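Local structure of transcriptional regulator, PadR family (Bacillus cereus, 4ESB) at residues 10-15 with 48-52. The protein is a PadR-family transcriptional regulator with a winged helix-turn-helix fold that probably binds DNA as a dimer to control gene expression. Sequence-based numbering, arbitrary orientation.
Sequences LEGCIL and LLLRM
Met52 inserts its thioether among Glu11, Ile14 and Leu15. Its chain runs straight to SD and then bends (chi3 67°), which brings the terminal methyl to Leu15: Met52 CE sits 3.3 Å from Leu15 CD2. The same methyl is 3.7 Å from Ile14 CG2. Further along the interface, Ile14 and Leu48 meet tip to tip, Ile14 CD1 being 4.0 Å from Leu48 CD2. Leu10 reaches that same leucine methyl obliquely, with its CD2 4.0 Å from Leu48 CD2, while Leu49 CD2 only grazes Ile14 CG2.

The polar part is confined to one margin. Glu11, extended with CG anti to the backbone N, runs antiparallel to the Met52 side chain, laying its CG 3.9 Å from Met52 SD. Its carboxylate then forms a long salt bridge, Glu11 OE1 to Arg51 NH2 at 3.4 Å. The two side chains lie nearly perpendicular and their charged planes stand 77° apart, a geometry unlike a flat, two-pronged pairing. The stronger partner of Arg51 is Glu55, which forms a salt bridge to NH1.

The short segments cross at -69° with axes 11.6 Å apart, a wide separation bridged by side chains. The contact packs helix 10-20 against helix 42-54 in the winged helix-turn-helix domain; helix 42-54, following helix 25-34 and preceding the wing strands 58-64 and 70-76, is by its place in the fold probably the recognition helix. Leu32 of helix 25-34 and Ile58 at the start of strand 58-64 extend the apolar layer. Cohesion across this pair therefore comes mainly from leucine, isoleucine and methionine packing, and the Glu11-Arg51 bridge, whose guanidinium is also engaged by Glu55, probably adds a modest electrostatic attraction at the edge.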
loop_
_atom_site.group_PDB
_atom_site.type_symbol
_atom_site.label_atom_id
_atom_site.label_comp_id
_atom_site.label_asym_id
_atom_site.label_seq_id
_atom_site.Cartn_x
_atom_site.Cartn_y
_atom_site.Cartn_z
ATOM N N LEU A 10 0.259 -1.653 7.918
ATOM C CA LEU A 10 -0.119 -1.866 9.312
ATOM C C LEU A 10 1.049 -1.610 10.263
ATOM O O LEU A 10 0.869 -1.034 11.337
ATOM C CB LEU A 10 -0.662 -3.283 9.502
ATOM C CG LEU A 10 -1.104 -3.689 10.909
ATOM C CD1 LEU A 10 -2.258 -2.827 11.406
ATOM C CD2 LEU A 10 -1.494 -5.155 10.914
ATOM N N GLU A 11 2.242 -2.042 9.871
ATOM C CA GLU A 11 3.438 -1.814 10.675
ATOM C C GLU A 11 3.670 -0.319 10.873
ATOM O O GLU A 11 4.017 0.126 11.966
ATOM C CB GLU A 11 4.657 -2.458 10.009
ATOM C CG GLU A 11 5.964 -2.251 10.759
ATOM C CD GLU A 11 7.018 -3.282 10.395
ATOM O OE1 GLU A 11 6.707 -4.199 9.609
ATOM O OE2 GLU A 11 8.157 -3.175 10.898
ATOM N N GLY A 12 3.465 0.452 9.811
ATOM C CA GLY A 12 3.658 1.891 9.859
ATOM C C GLY A 12 2.641 2.598 10.733
ATOM O O GLY A 12 2.970 3.552 11.437
ATOM N N CYS A 13 1.398 2.132 10.692
ATOM C CA CYS A 13 0.333 2.743 11.481
ATOM C C CYS A 13 0.491 2.386 12.953
ATOM O O CYS A 13 0.135 3.163 13.835
ATOM C CB CYS A 13 -1.035 2.298 10.968
ATOM S SG CYS A 13 -1.447 2.974 9.339
ATOM N N ILE A 14 1.027 1.199 13.208
ATOM C CA ILE A 14 1.362 0.785 14.564
ATOM C C ILE A 14 2.479 1.662 15.133
ATOM O O ILE A 14 2.419 2.080 16.289
ATOM C CB ILE A 14 1.777 -0.698 14.611
ATOM C CG1 ILE A 14 0.529 -1.580 14.583
ATOM C CG2 ILE A 14 2.605 -0.992 15.860
ATOM C CD1 ILE A 14 0.814 -3.066 14.574
ATOM N N LEU A 15 3.495 1.946 14.322
ATOM C CA LEU A 15 4.575 2.823 14.757
ATOM C C LEU A 15 4.044 4.225 15.024
ATOM O O LEU A 15 4.430 4.860 16.007
ATOM C CB LEU A 15 5.697 2.888 13.718
ATOM C CG LEU A 15 6.568 1.641 13.546
ATOM C CD1 LEU A 15 7.529 1.833 12.384
ATOM C CD2 LEU A 15 7.334 1.329 14.822
ATOM N N LEU A 48 3.594 -9.912 14.714
ATOM C CA LEU A 48 4.153 -8.690 14.155
ATOM C C LEU A 48 4.773 -7.838 15.260
ATOM O O LEU A 48 5.810 -7.216 15.056
ATOM C CB LEU A 48 3.075 -7.901 13.408
ATOM C CG LEU A 48 3.456 -6.504 12.909
ATOM C CD1 LEU A 48 4.671 -6.570 11.997
ATOM C CD2 LEU A 48 2.279 -5.857 12.192
ATOM N N LEU A 49 4.144 -7.825 16.432
ATOM C CA LEU A 49 4.679 -7.084 17.572
ATOM C C LEU A 49 5.974 -7.720 18.074
ATOM O O LEU A 49 6.895 -7.018 18.489
ATOM C CB LEU A 49 3.669 -7.026 18.721
ATOM C CG LEU A 49 2.453 -6.109 18.583
ATOM C CD1 LEU A 49 1.643 -6.173 19.866
ATOM C CD2 LEU A 49 2.855 -4.674 18.274
ATOM N N LEU A 50 6.035 -9.047 18.045
ATOM C CA LEU A 50 7.224 -9.761 18.494
ATOM C C LEU A 50 8.393 -9.446 17.577
ATOM O O LEU A 50 9.541 -9.359 18.011
ATOM C CB LEU A 50 6.979 -11.270 18.492
ATOM C CG LEU A 50 6.117 -11.861 19.609
ATOM C CD1 LEU A 50 5.821 -13.322 19.311
ATOM C CD2 LEU A 50 6.805 -11.716 20.957
ATOM N N ARG A 51 8.084 -9.280 16.298
ATOM C CA ARG A 51 9.100 -9.058 15.285
ATOM C C ARG A 51 9.574 -7.609 15.304
ATOM O O ARG A 51 10.768 -7.341 15.183
ATOM C CB ARG A 51 8.540 -9.429 13.911
ATOM C CG ARG A 51 9.537 -9.322 12.779
ATOM C CD ARG A 51 9.007 -10.000 11.525
ATOM N NE ARG A 51 8.026 -9.175 10.824
ATOM C CZ ARG A 51 8.336 -8.191 9.983
ATOM N NH1 ARG A 51 9.605 -7.894 9.733
ATOM N NH2 ARG A 51 7.373 -7.497 9.393
ATOM N N MET A 52 8.642 -6.677 15.473
ATOM C CA MET A 52 8.990 -5.266 15.557
ATOM C C MET A 52 9.895 -5.019 16.760
ATOM O O MET A 52 10.733 -4.117 16.741
ATOM C CB MET A 52 7.730 -4.402 15.647
ATOM C CG MET A 52 6.917 -4.362 14.357
ATOM S SD MET A 52 5.400 -3.397 14.493
ATOM C CE MET A 52 6.061 -1.746 14.712
#